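Local coordinates for protein CS6 fimbrial subunit B, CS6 fimbrial subunit A (Escherichia coli, PDB 4B9G) that probably assembles, together with subunit CssA, into the CS6 colonization factor through which enterotoxigenic strains adhere to host tissue, at residues A[33-38]-A[81-86]; A[85-90]-A[110-115]; A[37-42]-A[154-159]; A[70-75]-A[128-133]; A[19-24]-A[134-139]. One frame throughout, in Å; residues are numbered along the deposited sequence.

In the fold
All five contacts belong to one curled, mixed beta-sheet system, consistent with the immunoglobulin-like fold of donor-strand-complemented pilins, but differ in chemistry. Interactions 2 and 4 are antiparallel pairings of adjacent strands, rich in backbone bonds and partly buried, about 21 Å apart between centres; interaction 2 has a salt bridge beside it, interaction 4 an asparagine-tyrosine bond. Interactions 3 and 5 join layers by apolar side chains, and interaction 3, the buried one, brings in strand 145-160 with the fused CssA donor sequence. Interaction 1 runs from an apolar corner to a wet surface. It shares Leu38 with interaction 3 and Arg85 with interaction 2, while interactions 4 and 5 occupy successive parts of strand 128-142.

Interaction 1 (A[33-38]-A[81-86]); sequences KLNSQL and NYYIRK
Leu38 and Tyr82 make the compact part of this contact, which lies wholly in the CssB part of the fusion. Leu38 CD1 meets Tyr82 CB at 3.9 Å, approaching the tyrosine ring at a slant rather than over its face or at its edge. The Tyr82 hydroxyl is bonded to that of Tyr39, which ties the ring into the interior.

The outer side is much looser. Asn35 OD1 and Tyr83 OH stand 4.0 Å apart and are bridged by a water, which donates to Asn35 OD1 at 2.9 Å and lies 2.7 Å from Tyr83 OH, in the plane of the tyrosine ring. The Asn35 amide and that ring are turned 37° against each other. Asn35 OD1 also lies near the plane of the Arg85 guanidinium, 4.3 Å from NH1, but the arginine is committed to Asp87 by a salt bridge.

Asn35 is presented by a tight turn in which Lys33 O receives both Ser36 N (2.9 Å) and Ser36 OG (2.8 Å) from the same face of its carbonyl plane. The arrangement is that of a type II beta turn, Lys33 to Ser36, with Asn35 at its positive-phi third position, leading into the corner at Leu38, where the chain passes from one sheet face to another, as in a beta-sandwich.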
# COMPACT_ATOMS: atom_id res chain seq x y z
N LYS A 33 9.47 5.45 13.05
CA LYS A 33 10.12 4.30 13.67
C LYS A 33 9.80 2.96 13.00
O LYS A 33 8.79 2.85 12.33
CB LYS A 33 9.80 4.34 15.14
CG LYS A 33 10.27 5.60 15.78
CD LYS A 33 10.51 5.53 17.17
CE LYS A 33 9.57 6.39 18.00
NZ LYS A 33 10.07 7.81 18.11
N LEU A 34 10.69 1.98 13.14
CA LEU A 34 10.40 0.66 12.61
C LEU A 34 9.00 0.27 13.05
O LEU A 34 8.61 0.46 14.20
CB LEU A 34 11.42 -0.36 13.12
CG LEU A 34 12.42 -0.89 12.10
CD1 LEU A 34 12.98 0.21 11.22
CD2 LEU A 34 13.54 -1.63 12.81
N ASN A 35 8.25 -0.23 12.08
CA ASN A 35 6.90 -0.75 12.29
C ASN A 35 5.83 0.33 12.37
O ASN A 35 4.65 0.01 12.54
CB ASN A 35 6.85 -1.64 13.54
CG ASN A 35 5.88 -2.80 13.41
OD1 ASN A 35 5.74 -3.39 12.33
ND2 ASN A 35 5.19 -3.14 14.50
N SER A 36 6.14 1.59 12.22
CA SER A 36 5.22 2.70 12.17
C SER A 36 4.38 2.68 10.92
O SER A 36 4.85 2.28 9.86
CB SER A 36 5.87 4.06 12.32
OG SER A 36 6.63 4.22 13.44
N GLN A 37 3.13 3.13 11.07
CA GLN A 37 2.25 3.23 9.93
C GLN A 37 2.47 4.54 9.20
O GLN A 37 2.36 5.63 9.78
CB GLN A 37 0.78 3.14 10.37
CG GLN A 37 0.40 1.83 11.01
CD GLN A 37 -0.99 1.88 11.58
OE1 GLN A 37 -1.96 2.03 10.86
NE2 GLN A 37 -1.09 1.81 12.89
N LEU A 38 2.75 4.47 7.90
CA LEU A 38 3.00 5.66 7.08
C LEU A 38 1.71 6.20 6.44
O LEU A 38 1.57 7.42 6.27
CB LEU A 38 4.03 5.35 6.02
CG LEU A 38 5.38 4.86 6.54
CD1 LEU A 38 6.34 4.59 5.37
CD2 LEU A 38 5.99 5.82 7.56
N ASN A 81 11.26 3.04 3.03
CA ASN A 81 10.84 1.72 2.59
C ASN A 81 9.66 1.21 3.43
O ASN A 81 9.62 1.44 4.64
CB ASN A 81 11.98 0.72 2.74
CG ASN A 81 13.17 1.05 1.89
OD1 ASN A 81 13.04 1.54 0.79
ND2 ASN A 81 14.36 0.77 2.41
N TYR A 82 8.73 0.48 2.80
CA TYR A 82 7.58 -0.03 3.53
C TYR A 82 6.99 -1.25 2.84
O TYR A 82 7.23 -1.48 1.66
CB TYR A 82 6.50 1.05 3.70
CG TYR A 82 5.76 1.38 2.43
CD1 TYR A 82 6.26 2.31 1.51
CD2 TYR A 82 4.54 0.78 2.14
CE1 TYR A 82 5.56 2.61 0.36
CE2 TYR A 82 3.83 1.09 1.00
CZ TYR A 82 4.34 2.01 0.11
OH TYR A 82 3.59 2.34 -1.01
N TYR A 83 6.16 -1.99 3.58
CA TYR A 83 5.35 -3.05 3.01
C TYR A 83 3.89 -2.86 3.44
O TYR A 83 3.58 -2.13 4.39
CB TYR A 83 5.83 -4.46 3.42
CG TYR A 83 5.73 -4.75 4.88
CD1 TYR A 83 4.57 -5.28 5.43
CD2 TYR A 83 6.81 -4.47 5.72
CE1 TYR A 83 4.51 -5.55 6.80
CE2 TYR A 83 6.75 -4.74 7.07
CZ TYR A 83 5.61 -5.27 7.61
OH TYR A 83 5.55 -5.57 8.95
N ILE A 84 2.98 -3.54 2.75
CA ILE A 84 1.55 -3.49 3.05
C ILE A 84 1.12 -4.67 3.94
O ILE A 84 1.37 -5.84 3.61
CB ILE A 84 0.72 -3.50 1.72
CG1 ILE A 84 0.99 -2.22 0.93
CG2 ILE A 84 -0.77 -3.71 2.00
CD1 ILE A 84 0.37 -0.94 1.49
N ARG A 85 0.45 -4.35 5.05
CA ARG A 85 -0.12 -5.31 5.99
C ARG A 85 -1.65 -5.19 5.93
O ARG A 85 -2.18 -4.07 5.94
CB ARG A 85 0.37 -4.98 7.40
CG ARG A 85 -0.06 -5.98 8.46
CD ARG A 85 0.46 -5.63 9.85
NE ARG A 85 -0.23 -4.47 10.38
CZ ARG A 85 0.29 -3.58 11.23
NH1 ARG A 85 1.54 -3.68 11.66
NH2 ARG A 85 -0.45 -2.56 11.61
N LYS A 86 -2.36 -6.32 5.88
CA LYS A 86 -3.82 -6.28 6.00
C LYS A 86 -4.21 -6.21 7.47
O LYS A 86 -3.79 -7.05 8.26
CB LYS A 86 -4.44 -7.53 5.36
CG LYS A 86 -5.96 -7.51 5.40
CD LYS A 86 -6.61 -8.67 4.62
CE LYS A 86 -6.31 -10.06 5.16
NZ LYS A 86 -6.93 -10.27 6.48
O HOH W 1 7.55 -4.86 10.65

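Interaction 2 (A[85-90]-A[110-115])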
# COMPACT_ATOMS: atom_id res chain seq x y z
N ARG A 85 0.45 -4.35 5.05
CA ARG A 85 -0.12 -5.31 5.99
C ARG A 85 -1.65 -5.19 5.93
O ARG A 85 -2.18 -4.07 5.94
CB ARG A 85 0.37 -4.98 7.40
CG ARG A 85 -0.06 -5.98 8.46
CD ARG A 85 0.46 -5.63 9.85
NE ARG A 85 -0.23 -4.47 10.38
CZ ARG A 85 0.29 -3.58 11.23
NH1 ARG A 85 1.54 -3.68 11.66
NH2 ARG A 85 -0.45 -2.56 11.61
N LYS A 86 -2.36 -6.32 5.88
CA LYS A 86 -3.82 -6.28 6.00
C LYS A 86 -4.21 -6.21 7.47
O LYS A 86 -3.79 -7.05 8.26
CB LYS A 86 -4.44 -7.53 5.36
CG LYS A 86 -5.96 -7.51 5.40
CD LYS A 86 -6.61 -8.67 4.62
CE LYS A 86 -6.31 -10.06 5.16
NZ LYS A 86 -6.93 -10.27 6.48
N ASP A 87 -5.02 -5.21 7.81
CA ASP A 87 -5.50 -5.02 9.17
C ASP A 87 -6.96 -5.39 9.43
O ASP A 87 -7.35 -5.50 10.60
CB ASP A 87 -5.19 -3.61 9.66
CG ASP A 87 -3.71 -3.41 9.96
OD1 ASP A 87 -2.99 -4.40 10.21
OD2 ASP A 87 -3.25 -2.26 9.97
N SER A 88 -7.76 -5.60 8.40
CA SER A 88 -9.10 -6.16 8.60
C SER A 88 -9.64 -6.65 7.27
O SER A 88 -9.23 -6.21 6.20
CB SER A 88 -10.08 -5.16 9.22
OG SER A 88 -10.36 -4.13 8.30
N GLY A 89 -10.60 -7.58 7.37
CA GLY A 89 -11.27 -8.17 6.22
C GLY A 89 -10.81 -9.60 5.98
O GLY A 89 -9.62 -9.89 6.03
N ALA A 90 -11.73 -10.53 5.72
CA ALA A 90 -11.38 -11.95 5.65
C ALA A 90 -10.60 -12.33 4.39
O ALA A 90 -10.93 -11.89 3.28
CB ALA A 90 -12.65 -12.78 5.73
N THR A 110 -9.15 -3.15 5.38
CA THR A 110 -8.21 -2.10 5.70
C THR A 110 -6.80 -2.65 5.64
O THR A 110 -6.57 -3.83 5.93
CB THR A 110 -8.46 -1.45 7.07
OG1 THR A 110 -8.26 -2.41 8.10
CG2 THR A 110 -9.87 -0.84 7.15
N PHE A 111 -5.87 -1.79 5.25
CA PHE A 111 -4.46 -2.12 5.12
C PHE A 111 -3.64 -0.96 5.66
O PHE A 111 -4.12 0.19 5.71
CB PHE A 111 -4.07 -2.37 3.65
CG PHE A 111 -4.88 -3.44 2.95
CD1 PHE A 111 -6.13 -3.15 2.41
CD2 PHE A 111 -4.38 -4.74 2.81
CE1 PHE A 111 -6.86 -4.12 1.77
CE2 PHE A 111 -5.12 -5.72 2.15
CZ PHE A 111 -6.35 -5.41 1.62
N SER A 112 -2.42 -1.17 6.05
CA SER A 112 -1.46 -0.27 6.54
C SER A 112 -0.12 -0.40 5.79
O SER A 112 0.33 -1.51 5.51
CB SER A 112 -1.31 -0.37 8.05
OG SER A 112 -0.94 -1.61 8.30
N ALA A 113 0.52 0.74 5.51
CA ALA A 113 1.90 0.80 5.01
C ALA A 113 2.83 0.87 6.21
O ALA A 113 2.76 1.82 6.99
CB ALA A 113 2.07 2.04 4.13
N ILE A 114 3.68 -0.14 6.35
CA ILE A 114 4.51 -0.32 7.54
C ILE A 114 5.99 -0.03 7.23
O ILE A 114 6.59 -0.68 6.37
CB ILE A 114 4.39 -1.76 8.08
CG1 ILE A 114 2.91 -2.11 8.35
CG2 ILE A 114 5.25 -1.95 9.32
CD1 ILE A 114 2.23 -1.16 9.29
N TYR A 115 6.55 0.96 7.93
CA TYR A 115 7.93 1.39 7.73
C TYR A 115 8.92 0.29 8.10
O TYR A 115 8.84 -0.30 9.19
CB TYR A 115 8.18 2.63 8.58
CG TYR A 115 9.56 3.21 8.46
CD1 TYR A 115 9.90 4.07 7.41
CD2 TYR A 115 10.55 2.90 9.39
CE1 TYR A 115 11.17 4.60 7.29
CE2 TYR A 115 11.84 3.44 9.28
CZ TYR A 115 12.14 4.30 8.23
OH TYR A 115 13.41 4.81 8.10
O HOH W 2 -5.26 -0.19 8.46
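Arg85 and Ser112, both in the CssB part of the fusion, face each other as an antiparallel hydrogen-bonded pair, Arg85 N bonding to Ser112 O at 2.9 Å and Arg85 O receiving Ser112 N. One residue on, Lys86 and Phe111 form a non-hydrogen-bonded pair, in which Lys86 CB rests 3.7 Å from Phe111 CE2. The register then slips. Asp87 N and Ser88 N both bond to Thr110 O, from the same face of its carbonyl plane, the former at 2.8 Å and the latter more loosely. This is a classic beta bulge. Within it the Ser88 and Thr110 hydroxyls, on the same face of the sheet, are bonded, OG to OG1, at 2.7 Å.

The bulge also brings Asp87 to a place where its carboxylate serves two neighbours. Arg85 grips it side-on, NE to OD1 at 2.8 Å on the syn lone pair and NH2 to OD2 on the syn side, while Ser112 OG donates to OD2 at 2.9 Å from above the carboxylate plane. Arg85 starts with CG anti to its backbone N (chi1 -175°) and bends at chi3, which turns the guanidinium toward Asp87; Ile114 CD1 lies over one of its faces, 3.5 Å from NH1. Farther out, Lys86 NZ reaches Gly89 O, and Phe111 packs on Ile84, Met43 and Phe101.

With both carboxylate oxygens engaged by arginine nitrogens and a hydroxyl, the negative charge of Asp87 is probably well compensated, and the salt bridge and bulge should hold each other in place at this partly exposed strand end.

Interaction 3 (A[37-42]-A[154-159]); sequences QLYTVE and FPVSTT
Tyr39 places CG between its backbone N and carbonyl carbon (chi1 66°), swinging its ring under Val156, whose CG1 lies anti to the carbonyl carbon (chi1 -63°). The valine thus lies over a ring face. Val156 CB stands 3.8 Å from the centroid of the Tyr39 ring and 18° off the ring normal, a CH-pi contact, while its two methyls reach out over the rim. CG2 comes to 3.6 Å from Tyr39 CE2, and CG1 to 3.7 Å from CZ.

Ser157 turns its side chain away but presents its carbonyl, so that Ser157 O sits 3.6 Å from Tyr39 CB; this buried oxygen has no hydrogen-bonding partner in the model. Near the chain corner, Thr158 OG1 lies 3.2 Å from Leu38 O, a weak interaction; the hydroxyl is hydrogen-bonded to Val26 O. Thr158 CB also touches Leu38 CB at 4.1 Å.

The contact joins two parts of an engineered fusion: residues 37-42 come from CssB, and 154-159 from the attached CssA donor strand that complements the subunit. Strand 21-28 pairs with both strands, antiparallel to 37-44 and parallel to 145-160, while Leu134 of strand 128-142 and Leu70 of strand 65-72 pack against both Tyr39 and Val156.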
# COMPACT_ATOMS: atom_id res chain seq x y z
N GLN A 37 3.13 3.13 11.07
CA GLN A 37 2.25 3.23 9.93
C GLN A 37 2.47 4.54 9.20
O GLN A 37 2.36 5.63 9.78
CB GLN A 37 0.78 3.14 10.37
CG GLN A 37 0.40 1.83 11.01
CD GLN A 37 -0.99 1.88 11.58
OE1 GLN A 37 -1.96 2.03 10.86
NE2 GLN A 37 -1.09 1.81 12.89
N LEU A 38 2.75 4.47 7.90
CA LEU A 38 3.00 5.66 7.08
C LEU A 38 1.71 6.20 6.44
O LEU A 38 1.57 7.42 6.27
CB LEU A 38 4.03 5.35 6.02
CG LEU A 38 5.38 4.86 6.54
CD1 LEU A 38 6.34 4.59 5.37
CD2 LEU A 38 5.99 5.82 7.56
N TYR A 39 0.82 5.30 6.06
CA TYR A 39 -0.51 5.62 5.56
C TYR A 39 -1.37 4.38 5.74
O TYR A 39 -0.84 3.28 5.96
CB TYR A 39 -0.48 6.12 4.10
CG TYR A 39 -0.06 5.13 3.03
CD1 TYR A 39 -0.97 4.24 2.49
CD2 TYR A 39 1.23 5.12 2.53
CE1 TYR A 39 -0.61 3.37 1.46
CE2 TYR A 39 1.62 4.25 1.51
CZ TYR A 39 0.69 3.39 0.96
OH TYR A 39 0.99 2.53 -0.06
N THR A 40 -2.68 4.56 5.63
CA THR A 40 -3.59 3.42 5.66
C THR A 40 -4.48 3.48 4.41
O THR A 40 -4.56 4.51 3.70
CB THR A 40 -4.36 3.38 6.93
OG1 THR A 40 -3.59 3.10 8.09
CG2 THR A 40 -5.28 4.41 7.05
N VAL A 41 -5.11 2.35 4.12
CA VAL A 41 -5.95 2.15 2.95
C VAL A 41 -7.25 1.51 3.42
O VAL A 41 -7.22 0.54 4.20
CB VAL A 41 -5.27 1.19 1.94
CG1 VAL A 41 -6.12 1.04 0.68
CG2 VAL A 41 -3.86 1.65 1.62
N GLU A 42 -8.38 2.03 2.96
CA GLU A 42 -9.69 1.46 3.28
C GLU A 42 -10.44 1.22 1.98
O GLU A 42 -10.41 2.07 1.08
CB GLU A 42 -10.48 2.36 4.24
CG GLU A 42 -9.68 2.67 5.51
CD GLU A 42 -10.50 3.20 6.68
OE1 GLU A 42 -11.65 3.62 6.49
OE2 GLU A 42 -9.97 3.23 7.81
N PHE A 154 -2.84 4.44 -7.18
CA PHE A 154 -3.28 5.55 -6.33
C PHE A 154 -2.08 6.33 -5.78
O PHE A 154 -1.18 5.73 -5.19
CB PHE A 154 -4.09 5.03 -5.14
CG PHE A 154 -5.46 4.54 -5.49
CD1 PHE A 154 -6.56 5.39 -5.50
CD2 PHE A 154 -5.66 3.20 -5.78
CE1 PHE A 154 -7.82 4.92 -5.82
CE2 PHE A 154 -6.94 2.74 -6.11
CZ PHE A 154 -8.01 3.59 -6.12
N PRO A 155 -2.11 7.67 -5.88
CA PRO A 155 -1.10 8.45 -5.14
C PRO A 155 -1.24 8.26 -3.63
O PRO A 155 -2.36 8.31 -3.11
CB PRO A 155 -1.39 9.89 -5.56
CG PRO A 155 -2.09 9.77 -6.90
CD PRO A 155 -2.93 8.52 -6.75
N VAL A 156 -0.10 8.07 -2.97
CA VAL A 156 -0.04 7.87 -1.53
C VAL A 156 1.08 8.75 -0.96
O VAL A 156 2.02 9.10 -1.68
CB VAL A 156 0.20 6.36 -1.18
CG1 VAL A 156 -0.95 5.51 -1.66
CG2 VAL A 156 1.51 5.86 -1.74
N SER A 157 0.99 9.06 0.33
CA SER A 157 2.01 9.90 0.98
C SER A 157 2.01 9.73 2.48
O SER A 157 1.06 9.21 3.08
CB SER A 157 1.79 11.39 0.65
OG SER A 157 0.63 11.89 1.27
N THR A 158 3.11 10.20 3.06
CA THR A 158 3.25 10.46 4.48
C THR A 158 3.98 11.81 4.57
O THR A 158 4.56 12.30 3.58
CB THR A 158 4.02 9.32 5.19
OG1 THR A 158 4.02 9.49 6.61
CG2 THR A 158 5.46 9.25 4.74
N THR A 159 3.96 12.43 5.75
CA THR A 159 4.63 13.71 5.93
C THR A 159 5.41 13.71 7.24
O THR A 159 5.07 13.02 8.22
CB THR A 159 3.63 14.82 5.93
OG1 THR A 159 2.95 15.05 4.70
CG2 THR A 159 2.95 14.99 7.13

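Interaction 4 (A[70-75]-A[128-133])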
# COMPACT_ATOMS: atom_id res chain seq x y z
N LEU A 70 8.46 5.59 -0.41
CA LEU A 70 7.91 6.94 -0.42
C LEU A 70 9.12 7.87 -0.47
O LEU A 70 10.00 7.82 0.39
CB LEU A 70 7.06 7.21 0.82
CG LEU A 70 5.87 6.25 1.00
CD1 LEU A 70 5.11 6.57 2.27
CD2 LEU A 70 4.93 6.27 -0.18
N VAL A 71 9.18 8.69 -1.51
CA VAL A 71 10.35 9.51 -1.80
C VAL A 71 10.05 10.98 -1.49
O VAL A 71 8.99 11.50 -1.87
CB VAL A 71 10.77 9.35 -3.29
CG1 VAL A 71 12.02 10.19 -3.59
CG2 VAL A 71 11.01 7.89 -3.61
N ASN A 72 10.96 11.63 -0.78
CA ASN A 72 10.84 13.04 -0.48
C ASN A 72 10.67 13.81 -1.79
O ASN A 72 11.51 13.72 -2.71
CB ASN A 72 12.11 13.46 0.26
CG ASN A 72 12.10 14.90 0.69
OD1 ASN A 72 11.83 15.79 -0.10
ND2 ASN A 72 12.43 15.15 1.95
N VAL A 73 9.59 14.58 -1.88
CA VAL A 73 9.25 15.24 -3.14
C VAL A 73 10.21 16.39 -3.52
O VAL A 73 10.21 16.89 -4.65
CB VAL A 73 7.78 15.72 -3.15
CG1 VAL A 73 6.81 14.55 -2.97
CG2 VAL A 73 7.54 16.79 -2.11
N ASN A 74 11.03 16.81 -2.55
CA ASN A 74 12.03 17.87 -2.74
C ASN A 74 13.46 17.35 -2.86
O ASN A 74 14.32 18.03 -3.39
CB ASN A 74 11.97 18.87 -1.58
CG ASN A 74 10.56 19.24 -1.20
OD1 ASN A 74 9.86 19.87 -1.98
ND2 ASN A 74 10.13 18.80 -0.02
N ASN A 75 13.72 16.15 -2.35
CA ASN A 75 15.06 15.64 -2.20
C ASN A 75 15.03 14.17 -2.55
O ASN A 75 14.73 13.33 -1.69
CB ASN A 75 15.52 15.81 -0.76
CG ASN A 75 16.97 15.51 -0.57
OD1 ASN A 75 17.54 15.86 0.46
ND2 ASN A 75 17.60 14.85 -1.55
N GLY A 128 9.03 17.41 5.22
CA GLY A 128 8.41 17.47 3.91
C GLY A 128 7.49 16.28 3.66
O GLY A 128 7.23 15.46 4.56
N THR A 129 6.98 16.23 2.44
CA THR A 129 6.13 15.14 2.00
C THR A 129 6.94 14.05 1.32
O THR A 129 7.83 14.35 0.50
CB THR A 129 5.06 15.67 1.04
OG1 THR A 129 4.28 16.65 1.73
CG2 THR A 129 4.16 14.57 0.52
N TYR A 130 6.60 12.79 1.63
CA TYR A 130 7.23 11.60 1.06
C TYR A 130 6.11 10.87 0.31
O TYR A 130 5.12 10.49 0.92
CB TYR A 130 7.83 10.73 2.20
CG TYR A 130 9.01 11.40 2.85
CD1 TYR A 130 8.84 12.47 3.72
CD2 TYR A 130 10.30 10.96 2.59
CE1 TYR A 130 9.93 13.13 4.27
CE2 TYR A 130 11.40 11.60 3.15
CZ TYR A 130 11.22 12.69 3.98
OH TYR A 130 12.34 13.32 4.47
N ALA A 131 6.26 10.72 -1.01
CA ALA A 131 5.16 10.29 -1.86
C ALA A 131 5.53 9.10 -2.73
O ALA A 131 6.70 8.83 -3.02
CB ALA A 131 4.70 11.44 -2.75
N GLY A 132 4.51 8.42 -3.20
CA GLY A 132 4.66 7.31 -4.13
C GLY A 132 3.31 6.92 -4.69
O GLY A 132 2.35 7.72 -4.63
N HIS A 133 3.21 5.69 -5.19
CA HIS A 133 1.96 5.16 -5.71
C HIS A 133 1.76 3.74 -5.22
O HIS A 133 2.73 3.02 -4.96
CB HIS A 133 1.94 5.15 -7.24
CG HIS A 133 1.84 6.53 -7.82
ND1 HIS A 133 2.95 7.34 -7.97
CD2 HIS A 133 0.79 7.24 -8.28
CE1 HIS A 133 2.57 8.49 -8.50
NE2 HIS A 133 1.27 8.46 -8.71
O HOH W 3 7.34 18.74 0.88
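Asn72 uses both ends of its amide, one across to Tyr130 and the other back on its own chain. Its ND2 donates to Tyr130 OH at 3.1 Å, and its OD1 accepts Asn74 N at 2.8 Å in the carbonyl plane, an Asx turn that bends the chain as the strand ends. CG anti to the backbone N (chi1 -177°) carries the amide to the hydroxyl end of the tyrosine, with the amide and ring planes 73° apart. Asn72 CA itself lies over a face of that ring near its rim, and Leu70 O meets the ring edge. Tyr130 OH, having accepted from Asn72, is bonded also to Ser126 O, so two groups hold the hydroxyl.

The backbones, both of the CssB part, pair antiparallel. Val71 and Ala131 form a hydrogen-bonded pair, Val71 N to Ala131 O at 2.9 Å and Ala131 N to Val71 O at 3.0 Å, and the ladder closes with Val73 N on Thr129 O at 3.0 Å. On the Val71 side of the sheet, Val73 CG1 packs on Ala131 CB at 3.8 Å. On the other side Leu70 CB meets Tyr130 CB, and Leu70 CD2 lies 3.7 Å from Gly132 N, close against this residue without a side chain. A water linking Asn74 ND2 to Thr129 N marks the outer end.

Strand 65-72 is flanked here by 128-142 and 79-88, and 128-142 in turn pairs with strand 145-160, which carries the fused CssA donor sequence and whose Val156 and Thr158 touch Leu70.

Interaction 5 (A[19-24]-A[134-139]); sequences SAVRII and LTVSFY
Thr135 OG1 is bonded to both Thr57 OG1 and Asn153 OD1, the latter in the fused CssA donor part, but on the far face of its strand; the face toward residues 19-24 carries Leu134, Val136 and Phe138, which meet Ile23, Val21 and Ala20. Both segments are CssB, and every contact between them is apolar.

Phe138 makes the closest approach. Ala20 CB lies at the edge of its ring and in its plane, 3.9 Å from both CZ and CE2. With CG anti to the carbonyl carbon (chi1 -71°), the ring extends toward the other layer and offers its far end to the alanine. Val21 CG2 meets the same ring obliquely, 4.5 Å from Phe138 CZ, and touches Val136 CG1 at 4.4 Å. At the other end, Ile23 CD1 reaches Leu134 CD2 at 4.3 Å.

Strands 21-24 and 134-139 run almost antiparallel (159°), yet their axes remain 10.5 Å apart, bridged by side chains. They face each other across the interior of a beta-sandwich, where Val21 also packs on Val41 and on Phe154 of the donor strand, and Phe138 on Val52. With no polar group involved, cohesion should come from dispersion and exclusion of water, with little directional preference.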
# COMPACT_ATOMS: atom_id res chain seq x y z
N SER A 19 -13.79 4.81 -6.89
CA SER A 19 -14.72 5.08 -5.81
C SER A 19 -14.65 4.05 -4.68
O SER A 19 -15.23 4.26 -3.63
CB SER A 19 -16.15 5.19 -6.32
OG SER A 19 -16.60 4.01 -6.91
N ALA A 20 -13.97 2.93 -4.89
CA ALA A 20 -13.96 1.86 -3.89
C ALA A 20 -12.92 2.04 -2.80
O ALA A 20 -13.07 1.46 -1.72
CB ALA A 20 -13.75 0.52 -4.57
N VAL A 21 -11.85 2.76 -3.03
CA VAL A 21 -10.64 2.86 -2.25
C VAL A 21 -10.38 4.27 -1.78
O VAL A 21 -10.53 5.23 -2.53
CB VAL A 21 -9.43 2.37 -3.07
CG1 VAL A 21 -8.19 2.40 -2.32
CG2 VAL A 21 -9.66 1.06 -3.66
N ARG A 22 -9.94 4.41 -0.52
CA ARG A 22 -9.45 5.68 0.00
C ARG A 22 -8.09 5.45 0.69
O ARG A 22 -7.84 4.41 1.31
CB ARG A 22 -10.47 6.25 1.01
CG ARG A 22 -10.04 7.30 1.96
CD ARG A 22 -11.26 7.82 2.65
NE ARG A 22 -11.64 7.28 3.96
CZ ARG A 22 -11.38 7.88 5.12
NH1 ARG A 22 -10.64 8.99 5.18
NH2 ARG A 22 -11.88 7.37 6.23
N ILE A 23 -7.23 6.46 0.60
CA ILE A 23 -5.92 6.51 1.22
C ILE A 23 -5.94 7.57 2.33
O ILE A 23 -6.49 8.67 2.14
CB ILE A 23 -4.85 6.93 0.21
CG1 ILE A 23 -4.93 6.10 -1.08
CG2 ILE A 23 -3.47 6.93 0.88
CD1 ILE A 23 -4.68 4.62 -0.90
N ILE A 24 -5.34 7.24 3.48
CA ILE A 24 -5.27 8.13 4.63
C ILE A 24 -3.81 8.28 5.06
O ILE A 24 -3.24 7.38 5.70
CB ILE A 24 -6.11 7.62 5.84
CG1 ILE A 24 -7.50 7.15 5.41
CG2 ILE A 24 -6.20 8.71 6.90
CD1 ILE A 24 -8.35 6.58 6.54
N LEU A 134 0.49 3.37 -5.10
CA LEU A 134 0.07 2.05 -4.66
C LEU A 134 -0.82 1.45 -5.74
O LEU A 134 -1.83 2.05 -6.10
CB LEU A 134 -0.73 2.17 -3.36
CG LEU A 134 -1.28 0.87 -2.81
CD1 LEU A 134 -0.19 -0.05 -2.27
CD2 LEU A 134 -2.31 1.17 -1.76
N THR A 135 -0.46 0.28 -6.25
CA THR A 135 -1.29 -0.43 -7.22
C THR A 135 -2.35 -1.23 -6.48
O THR A 135 -2.04 -2.05 -5.61
CB THR A 135 -0.47 -1.41 -8.06
OG1 THR A 135 0.55 -0.69 -8.78
CG2 THR A 135 -1.37 -2.19 -9.01
N VAL A 136 -3.62 -1.00 -6.83
CA VAL A 136 -4.72 -1.85 -6.41
C VAL A 136 -5.39 -2.37 -7.67
O VAL A 136 -5.67 -1.61 -8.61
CB VAL A 136 -5.75 -1.10 -5.53
CG1 VAL A 136 -6.88 -2.04 -5.09
CG2 VAL A 136 -5.08 -0.44 -4.33
N SER A 137 -5.60 -3.68 -7.72
CA SER A 137 -6.27 -4.33 -8.84
C SER A 137 -7.39 -5.22 -8.33
O SER A 137 -7.26 -5.87 -7.29
CB SER A 137 -5.29 -5.16 -9.67
OG SER A 137 -4.20 -4.35 -10.09
N PHE A 138 -8.49 -5.23 -9.08
CA PHE A 138 -9.66 -6.06 -8.81
C PHE A 138 -9.79 -7.12 -9.91
O PHE A 138 -9.55 -6.84 -11.09
CB PHE A 138 -10.94 -5.21 -8.83
CG PHE A 138 -11.10 -4.25 -7.67
CD1 PHE A 138 -10.33 -4.32 -6.52
CD2 PHE A 138 -12.09 -3.29 -7.72
CE1 PHE A 138 -10.55 -3.44 -5.45
CE2 PHE A 138 -12.33 -2.44 -6.66
CZ PHE A 138 -11.56 -2.51 -5.52
N TYR A 139 -10.20 -8.33 -9.51
CA TYR A 139 -10.31 -9.48 -10.40
C TYR A 139 -11.67 -10.15 -10.25
O TYR A 139 -12.27 -10.14 -9.16
CB TYR A 139 -9.25 -10.55 -10.07
CG TYR A 139 -7.84 -10.02 -10.18
CD1 TYR A 139 -7.28 -9.30 -9.13
CD2 TYR A 139 -7.08 -10.22 -11.33
CE1 TYR A 139 -6.01 -8.79 -9.22
CE2 TYR A 139 -5.79 -9.69 -11.41
CZ TYR A 139 -5.27 -8.97 -10.35
OH TYR A 139 -4.00 -8.44 -10.38